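Local coordinates for hypothetical protein BA_2335 (Bacillus anthracis, PDB 4H4N), which is of unknown function but folds as a small, all-beta, single-chain domain of the BA_2335-like family, at residues 7-12 / 55-60; 20-23 / 29-32; 35-40 / 62-67. All coordinates share one frame; numbering follows the deposited sequence.

Contact 1. Residues 7-12 / 55-60; sequences KPIAFK and TKYETE
One face of the Y57 ring receives F11, which presents its edge in a T-shaped stack: the ring centroids lie 5.3 Å apart and the planes are turned by 74°. Y57 CE1 lies near the plane of the F11 ring, 3.6 Å from F11 CE1, while F11 CZ stands above the rim of the tyrosine. I9 joins from an oblique direction, with its CG2 methyl 4.0 Å from Y57 CE2. That branch is anti to the backbone N, whereas CG1 lies beside it. T59 puts its methyl CG2 3.8 Å from F11 CE1, a reason for threonine here: although the residue is exposed, its methyl supplies carbon to the aromatic. On the other side of the same strand, K56 NZ forms a salt bridge with E58 OE2 at 2.7 Å, where charge suits the outer surface. F11 also rests on L19 and V21, and Y57 on F23. No hydrogen bond crosses; the strands run nearly parallel, with axes 10.2 Å apart and at -21°. Such spacing and twist characterise two beta sheets packed face to face, here the 9-13/44-48 pair against the three-stranded sheet.

Contact 2. Residues 20-23 / 29-32; sequences KVTF and EVIT. With SO4 (sulfate ion), chain F.
F23 is gripped through its backbone by two successive residues of the other strand. Its N donates to T32 O at 2.9 Å in an almost straight bond (171°), and its O accepts from I31 N at 2.8 Å. This is the tight part of the contact. The F23 and T32 side chains lie alongside one another and point the same way, with F23 CD2 4.0 Å from the methyl T32 CG2; the CG2 branch sits between the backbone N and the carbonyl carbon of T32, which turns it to the ring. T32 O lies at the edge of that same ring. Phenylalanine suits this buried position because its face of the sheet is lined by apolar and aromatic groups: V34 and Y57 touch it, and Y54 meets the ring edge-to-face.

The other side is looser. T22 CG2 and V30 CG1 meet at 3.8 Å, crossing at about a right angle, and V30 is itself exposed. The T22 hydroxyl finds its polar partner beyond both segments, in N33 OD1. The I31 side chain, also exposed, meets F23 mainly at its carbonyl, with I31 CB 3.6 Å from F23 O. K20, its chain extended beyond CG, runs beside R62, and its NZ holds O2 of a sulfate ion, probably from the crystallisation liquor, at 2.6 Å; R62 shares that anion.

The two short strand segments splay at 121° instead of running straight back along each other. I31 has near-helical backbone angles, and I31 and T32 both stand opposite the single residue F23. This is consistent with a classic beta bulge, set near the turn end of the beta hairpin made by strands 17-24 and 30-38.

Contact 3. Residues 35-40 / 62-67; sequences SIINQL and RSLSSC. With SO4 (sulfate ion), chain F.
R62 NH2 donates to sulfate O3 at 2.6 Å, while NH1 of the same guanidinium reaches O1 at 3.1 Å in an almost linear bond (176°), with O1 in the plane at the group's edge. Two parallel N-H donors suit arginine to a tetrahedral anion, and the bend at chi2 (-59°) carries the group there; K20 NZ is a further ligand of the sulfate, and E60 pairs with NH2. Across the segments the contact is slight and without hydrogen bonds, a leucine methyl resting against backbone: L64 CD1 lies 3.6 Å from N38 O and 4.0 Å from Q39 CA, and also touches I37 at CB. A branched leucine can thus lay one methyl against the end of strand 30-38. Both segments turn here. N38 OD1 accepts from L40 N at 3.0 Å, an Asx turn that the donor enters from above the carbonyl plane, and N38 ND2 is tied to T42 O and V13 O, so this buried amide is satisfied at both ends. S63 OG accepts from S65 N at 3.1 Å, an ST turn. The segments end the outer strands 30-38 and 56-63; strand 17-24 runs between them, and K18 on it meets the side chains of both I37 and L64.

Overall arrangement
From the N terminus, segment 7-12, on strand 9-13, opens contact 1, which closes at 55-60 after 42 intervening residues. Inside that loop contact 2 opens at 20-23 and closes after only five residues, shaping the hairpin of strands 17-24 and 30-38. The same second strand continues into 35-40, where contact 3 opens; it closes at 62-67, beyond the end of contact 1, so these two cross. Contacts 2 and 3 follow in series, on opposite sides of the chain's centre, joined through the shared sulfate. Contact 1 ties the two sheets, while contacts 2 and 3 bind neighbouring and outer strands of the three-stranded sheet.

Contact 1. Residues 7-12 / 55-60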
loop_
_atom_site.group_PDB
_atom_site.type_symbol
_atom_site.label_atom_id
_atom_site.label_comp_id
_atom_site.label_asym_id
_atom_site.label_seq_id
_atom_site.Cartn_x
_atom_site.Cartn_y
_atom_site.Cartn_z
ATOM N N LYS A 7 1.607 -0.649 -15.360
ATOM C CA LYS A 7 2.560 0.381 -15.025
ATOM C C LYS A 7 2.731 0.459 -13.500
ATOM O O LYS A 7 1.863 0.015 -12.746
ATOM C CB LYS A 7 2.075 1.731 -15.558
ATOM C CG LYS A 7 2.148 1.881 -17.072
ATOM C CD LYS A 7 1.445 3.164 -17.531
ATOM C CE LYS A 7 1.658 3.446 -19.017
ATOM N NZ LYS A 7 0.922 4.665 -19.474
ATOM N N PRO A 8 3.869 0.997 -13.041
ATOM C CA PRO A 8 4.046 1.184 -11.610
ATOM C C PRO A 8 2.939 2.046 -11.010
ATOM O O PRO A 8 2.400 2.923 -11.700
ATOM C CB PRO A 8 5.384 1.934 -11.533
ATOM C CG PRO A 8 6.144 1.426 -12.698
ATOM C CD PRO A 8 5.118 1.262 -13.783
ATOM N N ILE A 9 2.557 1.742 -9.774
ATOM C CA ILE A 9 1.642 2.588 -9.009
ATOM C C ILE A 9 2.495 3.114 -7.857
ATOM O O ILE A 9 3.143 2.333 -7.154
ATOM C CB ILE A 9 0.393 1.846 -8.473
ATOM C CG1 ILE A 9 -0.327 1.088 -9.581
ATOM C CG2 ILE A 9 -0.546 2.836 -7.809
ATOM C CD1 ILE A 9 -1.369 0.121 -9.046
ATOM N N ALA A 10 2.494 4.435 -7.666
ATOM C CA ALA A 10 3.305 5.085 -6.644
ATOM C C ALA A 10 2.470 5.365 -5.412
ATOM O O ALA A 10 1.310 5.762 -5.511
ATOM C CB ALA A 10 3.885 6.387 -7.191
ATOM N N PHE A 11 3.111 5.238 -4.253
ATOM C CA PHE A 11 2.497 5.459 -2.951
ATOM C C PHE A 11 3.412 6.255 -2.039
ATOM O O PHE A 11 4.603 6.031 -1.999
ATOM C CB PHE A 11 2.193 4.123 -2.275
ATOM C CG PHE A 11 1.197 3.319 -3.004
ATOM C CD1 PHE A 11 -0.147 3.579 -2.840
ATOM C CD2 PHE A 11 1.581 2.330 -3.877
ATOM C CE1 PHE A 11 -1.095 2.875 -3.540
ATOM C CE2 PHE A 11 0.638 1.597 -4.568
ATOM C CZ PHE A 11 -0.701 1.880 -4.406
ATOM N N LYS A 12 2.831 7.187 -1.303
ATOM C CA LYS A 12 3.568 7.938 -0.296
ATOM C C LYS A 12 3.322 7.278 1.047
ATOM O O LYS A 12 2.185 7.172 1.502
ATOM C CB LYS A 12 3.117 9.391 -0.253
ATOM C CG LYS A 12 3.899 10.220 0.744
ATOM C CD LYS A 12 3.639 11.701 0.571
ATOM C CE LYS A 12 2.197 12.064 0.860
ATOM N NZ LYS A 12 1.921 13.486 0.623
ATOM N N THR A 55 -9.795 -3.895 -9.981
ATOM C CA THR A 55 -10.791 -2.890 -10.269
ATOM C C THR A 55 -10.499 -1.572 -9.540
ATOM O O THR A 55 -10.578 -0.500 -10.149
ATOM C CB THR A 55 -12.183 -3.436 -9.944
ATOM O OG1 THR A 55 -12.418 -4.618 -10.738
ATOM C CG2 THR A 55 -13.237 -2.419 -10.208
ATOM N N LYS A 56 -10.191 -1.656 -8.253
ATOM C CA LYS A 56 -9.747 -0.471 -7.518
ATOM C C LYS A 56 -8.830 -0.934 -6.400
ATOM O O LYS A 56 -8.733 -2.127 -6.118
ATOM C CB LYS A 56 -10.896 0.337 -6.914
ATOM C CG LYS A 56 -11.585 -0.352 -5.775
ATOM C CD LYS A 56 -12.371 0.633 -4.921
ATOM C CE LYS A 56 -13.001 -0.059 -3.729
ATOM N NZ LYS A 56 -13.698 0.941 -2.856
ATOM N N TYR A 57 -8.117 0.021 -5.807
ATOM C CA TYR A 57 -7.378 -0.249 -4.594
ATOM C C TYR A 57 -7.779 0.772 -3.541
ATOM O O TYR A 57 -8.293 1.844 -3.847
ATOM C CB TYR A 57 -5.849 -0.254 -4.820
ATOM C CG TYR A 57 -5.264 1.076 -5.175
ATOM C CD1 TYR A 57 -4.994 2.008 -4.190
ATOM C CD2 TYR A 57 -4.976 1.409 -6.476
ATOM C CE1 TYR A 57 -4.495 3.262 -4.490
ATOM C CE2 TYR A 57 -4.449 2.664 -6.793
ATOM C CZ TYR A 57 -4.208 3.582 -5.792
ATOM O OH TYR A 57 -3.688 4.818 -6.117
ATOM N N GLU A 58 -7.523 0.412 -2.294
ATOM C CA GLU A 58 -7.638 1.337 -1.166
ATOM C C GLU A 58 -6.387 1.183 -0.317
ATOM O O GLU A 58 -5.692 0.179 -0.387
ATOM C CB GLU A 58 -8.875 1.059 -0.321
ATOM C CG GLU A 58 -10.172 1.143 -1.078
ATOM C CD GLU A 58 -10.614 2.547 -1.481
ATOM O OE1 GLU A 58 -9.975 3.552 -1.121
ATOM O OE2 GLU A 58 -11.648 2.624 -2.181
ATOM N N THR A 59 -6.096 2.189 0.485
ATOM C CA THR A 59 -4.934 2.189 1.339
ATOM C C THR A 59 -5.294 2.430 2.791
ATOM O O THR A 59 -6.281 3.100 3.119
ATOM C CB THR A 59 -3.906 3.250 0.894
ATOM O OG1 THR A 59 -4.462 4.554 1.041
ATOM C CG2 THR A 59 -3.494 3.053 -0.538
ATOM N N GLU A 60 -4.443 1.907 3.661
ATOM C CA GLU A 60 -4.506 2.093 5.096
ATOM C C GLU A 60 -3.104 2.377 5.600
ATOM O O GLU A 60 -2.144 1.797 5.120
ATOM C CB GLU A 60 -4.979 0.803 5.809
ATOM C CG GLU A 60 -6.396 0.431 5.541
ATOM C CD GLU A 60 -6.708 -0.946 6.045
ATOM O OE1 GLU A 60 -6.199 -1.921 5.435
ATOM O OE2 GLU A 60 -7.503 -1.081 7.007
#

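Contact 2. Residues 20-23 / 29-32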
loop_
_atom_site.group_PDB
_atom_site.type_symbol
_atom_site.label_atom_id
_atom_site.label_comp_id
_atom_site.label_asym_id
_atom_site.label_seq_id
_atom_site.Cartn_x
_atom_site.Cartn_y
_atom_site.Cartn_z
ATOM N N LYS A 20 -0.636 -0.200 3.844
ATOM C CA LYS A 20 -1.253 -1.444 3.397
ATOM C C LYS A 20 -2.183 -1.123 2.240
ATOM O O LYS A 20 -3.131 -0.367 2.423
ATOM C CB LYS A 20 -2.030 -2.087 4.542
ATOM C CG LYS A 20 -1.180 -2.433 5.770
ATOM C CD LYS A 20 -1.996 -3.196 6.819
ATOM C CE LYS A 20 -1.150 -3.697 7.976
ATOM N NZ LYS A 20 -1.905 -4.663 8.827
ATOM N N VAL A 21 -1.926 -1.718 1.078
ATOM C CA VAL A 21 -2.696 -1.484 -0.128
ATOM C C VAL A 21 -3.520 -2.742 -0.400
ATOM O O VAL A 21 -2.967 -3.829 -0.516
ATOM C CB VAL A 21 -1.773 -1.197 -1.330
ATOM C CG1 VAL A 21 -2.588 -0.889 -2.574
ATOM C CG2 VAL A 21 -0.794 -0.058 -1.011
ATOM N N THR A 22 -4.835 -2.588 -0.469
ATOM C CA THR A 22 -5.734 -3.687 -0.768
ATOM C C THR A 22 -6.309 -3.499 -2.158
ATOM O O THR A 22 -6.825 -2.437 -2.484
ATOM C CB THR A 22 -6.873 -3.751 0.262
ATOM O OG1 THR A 22 -6.325 -3.867 1.575
ATOM C CG2 THR A 22 -7.762 -4.944 -0.003
ATOM N N PHE A 23 -6.211 -4.541 -2.972
ATOM C CA PHE A 23 -6.764 -4.561 -4.320
ATOM C C PHE A 23 -8.095 -5.289 -4.302
ATOM O O PHE A 23 -8.212 -6.362 -3.703
ATOM C CB PHE A 23 -5.796 -5.281 -5.275
ATOM C CG PHE A 23 -4.508 -4.525 -5.494
ATOM C CD1 PHE A 23 -4.439 -3.521 -6.435
ATOM C CD2 PHE A 23 -3.377 -4.795 -4.764
ATOM C CE1 PHE A 23 -3.259 -2.812 -6.655
ATOM C CE2 PHE A 23 -2.199 -4.085 -4.971
ATOM C CZ PHE A 23 -2.149 -3.099 -5.918
ATOM N N GLU A 29 -14.729 -7.729 -3.747
ATOM C CA GLU A 29 -13.968 -8.755 -3.080
ATOM C C GLU A 29 -12.499 -8.384 -3.029
ATOM O O GLU A 29 -11.987 -7.737 -3.936
ATOM C CB GLU A 29 -14.155 -10.103 -3.804
ATOM C CG GLU A 29 -13.361 -10.334 -5.113
ATOM C CD GLU A 29 -13.901 -9.694 -6.398
ATOM O OE1 GLU A 29 -14.738 -8.798 -6.359
ATOM O OE2 GLU A 29 -13.448 -10.108 -7.487
ATOM N N VAL A 30 -11.823 -8.794 -1.961
ATOM C CA VAL A 30 -10.399 -8.585 -1.836
ATOM C C VAL A 30 -9.664 -9.587 -2.709
ATOM O O VAL A 30 -9.885 -10.797 -2.609
ATOM C CB VAL A 30 -9.944 -8.748 -0.387
ATOM C CG1 VAL A 30 -8.424 -8.681 -0.305
ATOM C CG2 VAL A 30 -10.575 -7.704 0.477
ATOM N N ILE A 31 -8.825 -9.083 -3.604
ATOM C CA ILE A 31 -7.985 -9.915 -4.456
ATOM C C ILE A 31 -6.689 -10.242 -3.713
ATOM O O ILE A 31 -6.329 -11.403 -3.571
ATOM C CB ILE A 31 -7.677 -9.236 -5.789
ATOM C CG1 ILE A 31 -8.966 -8.884 -6.535
ATOM C CG2 ILE A 31 -6.794 -10.114 -6.656
ATOM C CD1 ILE A 31 -8.743 -7.925 -7.673
ATOM N N THR A 32 -5.976 -9.212 -3.265
ATOM C CA THR A 32 -4.751 -9.394 -2.505
ATOM C C THR A 32 -4.411 -8.096 -1.817
ATOM O O THR A 32 -5.075 -7.078 -1.993
ATOM C CB THR A 32 -3.571 -9.863 -3.376
ATOM O OG1 THR A 32 -2.552 -10.430 -2.552
ATOM C CG2 THR A 32 -2.992 -8.759 -4.217
HETATM S S SO4 F . -5.715 -5.236 9.676
HETATM O O1 SO4 F . -5.429 -5.096 11.099
HETATM O O2 SO4 F . -4.453 -5.199 8.947
HETATM O O3 SO4 F . -6.588 -4.161 9.217
HETATM O O4 SO4 F . -6.372 -6.520 9.449
#

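Contact 3. Residues 35-40 / 62-67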
loop_
_atom_site.group_PDB
_atom_site.type_symbol
_atom_site.label_atom_id
_atom_site.label_comp_id
_atom_site.label_asym_id
_atom_site.label_seq_id
_atom_site.Cartn_x
_atom_site.Cartn_y
_atom_site.Cartn_z
ATOM N N SER A 35 2.118 -4.399 1.051
ATOM C CA SER A 35 2.439 -3.420 2.053
ATOM C C SER A 35 3.844 -2.905 1.887
ATOM O O SER A 35 4.699 -3.535 1.264
ATOM C CB SER A 35 2.203 -3.982 3.438
ATOM O OG SER A 35 3.050 -5.094 3.687
ATOM N N ILE A 36 4.057 -1.716 2.425
ATOM C CA ILE A 36 5.293 -0.972 2.282
ATOM C C ILE A 36 5.631 -0.325 3.615
ATOM O O ILE A 36 4.792 0.370 4.186
ATOM C CB ILE A 36 5.177 0.147 1.219
ATOM C CG1 ILE A 36 4.561 -0.365 -0.101
ATOM C CG2 ILE A 36 6.540 0.802 1.023
ATOM C CD1 ILE A 36 4.123 0.764 -1.022
ATOM N N ILE A 37 6.846 -0.507 4.098
ATOM C CA ILE A 37 7.261 0.134 5.329
ATOM C C ILE A 37 8.113 1.372 5.080
ATOM O O ILE A 37 8.866 1.458 4.110
ATOM C CB ILE A 37 7.985 -0.814 6.291
ATOM C CG1 ILE A 37 9.277 -1.330 5.717
ATOM C CG2 ILE A 37 7.046 -1.931 6.740
ATOM C CD1 ILE A 37 10.083 -2.144 6.693
ATOM N N ASN A 38 7.994 2.322 5.992
ATOM C CA ASN A 38 8.839 3.496 6.024
ATOM C C ASN A 38 9.259 3.768 7.458
ATOM O O ASN A 38 8.509 4.341 8.227
ATOM C CB ASN A 38 8.139 4.712 5.448
ATOM C CG ASN A 38 9.009 5.940 5.512
ATOM O OD1 ASN A 38 10.237 5.844 5.643
ATOM N ND2 ASN A 38 8.384 7.105 5.428
ATOM N N GLN A 39 10.478 3.353 7.786
ATOM C CA GLN A 39 10.999 3.544 9.122
ATOM C C GLN A 39 11.511 4.976 9.358
ATOM O O GLN A 39 11.864 5.306 10.493
ATOM C CB GLN A 39 12.153 2.570 9.376
ATOM C CG GLN A 39 13.485 2.883 8.664
ATOM C CD GLN A 39 13.576 2.446 7.225
ATOM O OE1 GLN A 39 12.598 2.051 6.576
ATOM N NE2 GLN A 39 14.787 2.484 6.718
ATOM N N LEU A 40 11.620 5.780 8.304
ATOM C CA LEU A 40 12.187 7.104 8.412
ATOM C C LEU A 40 11.224 8.103 9.013
ATOM O O LEU A 40 10.017 7.890 9.082
ATOM C CB LEU A 40 12.614 7.602 7.038
ATOM C CG LEU A 40 13.591 6.689 6.301
ATOM C CD1 LEU A 40 13.889 7.245 4.925
ATOM C CD2 LEU A 40 14.881 6.474 7.107
ATOM N N ARG A 62 -0.665 2.245 9.044
ATOM C CA ARG A 62 -0.490 1.746 10.387
ATOM C C ARG A 62 0.855 2.229 10.915
ATOM O O ARG A 62 1.739 2.570 10.153
ATOM C CB ARG A 62 -0.600 0.237 10.403
ATOM C CG ARG A 62 -1.977 -0.226 9.900
ATOM C CD ARG A 62 -3.193 0.316 10.722
ATOM N NE ARG A 62 -4.447 -0.076 10.087
ATOM C CZ ARG A 62 -4.951 -1.296 10.187
ATOM N NH1 ARG A 62 -4.353 -2.203 10.941
ATOM N NH2 ARG A 62 -6.055 -1.627 9.562
ATOM N N SER A 63 0.990 2.253 12.231
ATOM C CA SER A 63 2.179 2.755 12.865
ATOM C C SER A 63 3.238 1.684 13.036
ATOM O O SER A 63 2.926 0.527 13.303
ATOM C CB SER A 63 1.804 3.285 14.244
ATOM O OG SER A 63 2.916 3.813 14.935
ATOM N N LEU A 64 4.508 2.086 12.908
ATOM C CA LEU A 64 5.670 1.218 13.248
ATOM C C LEU A 64 6.206 1.425 14.666
ATOM O O LEU A 64 7.333 0.996 14.989
ATOM C CB LEU A 64 6.831 1.403 12.290
ATOM C CG LEU A 64 6.542 1.074 10.862
ATOM C CD1 LEU A 64 7.803 1.263 10.039
ATOM C CD2 LEU A 64 6.049 -0.340 10.718
ATOM N N SER A 65 5.422 2.081 15.515
ATOM C CA SER A 65 5.795 2.219 16.924
ATOM C C SER A 65 5.568 0.866 17.597
ATOM O O SER A 65 4.972 -0.029 17.001
ATOM C CB SER A 65 4.951 3.290 17.611
ATOM O OG SER A 65 5.246 4.584 17.109
ATOM N N SER A 66 6.036 0.716 18.832
ATOM C CA SER A 66 5.856 -0.539 19.576
ATOM C C SER A 66 4.372 -0.834 19.847
ATOM O O SER A 66 3.515 0.071 19.826
ATOM C CB SER A 66 6.609 -0.493 20.911
ATOM O OG SER A 66 5.982 0.396 21.821
ATOM N N CYS A 67 4.080 -2.109 20.106
ATOM C CA CYS A 67 2.716 -2.549 20.392
ATOM C C CYS A 67 2.483 -2.737 21.891
ATOM O O CYS A 67 3.400 -2.670 22.721
ATOM C CB CYS A 67 2.430 -3.868 19.685
ATOM S SG CYS A 67 3.380 -5.222 20.361
ATOM O OXT CYS A 67 1.349 -2.978 22.300
HETATM S S SO4 F . -5.715 -5.236 9.676
HETATM O O1 SO4 F . -5.429 -5.096 11.099
HETATM O O2 SO4 F . -4.453 -5.199 8.947
HETATM O O3 SO4 F . -6.588 -4.161 9.217
HETATM O O4 SO4 F . -6.372 -6.520 9.449
#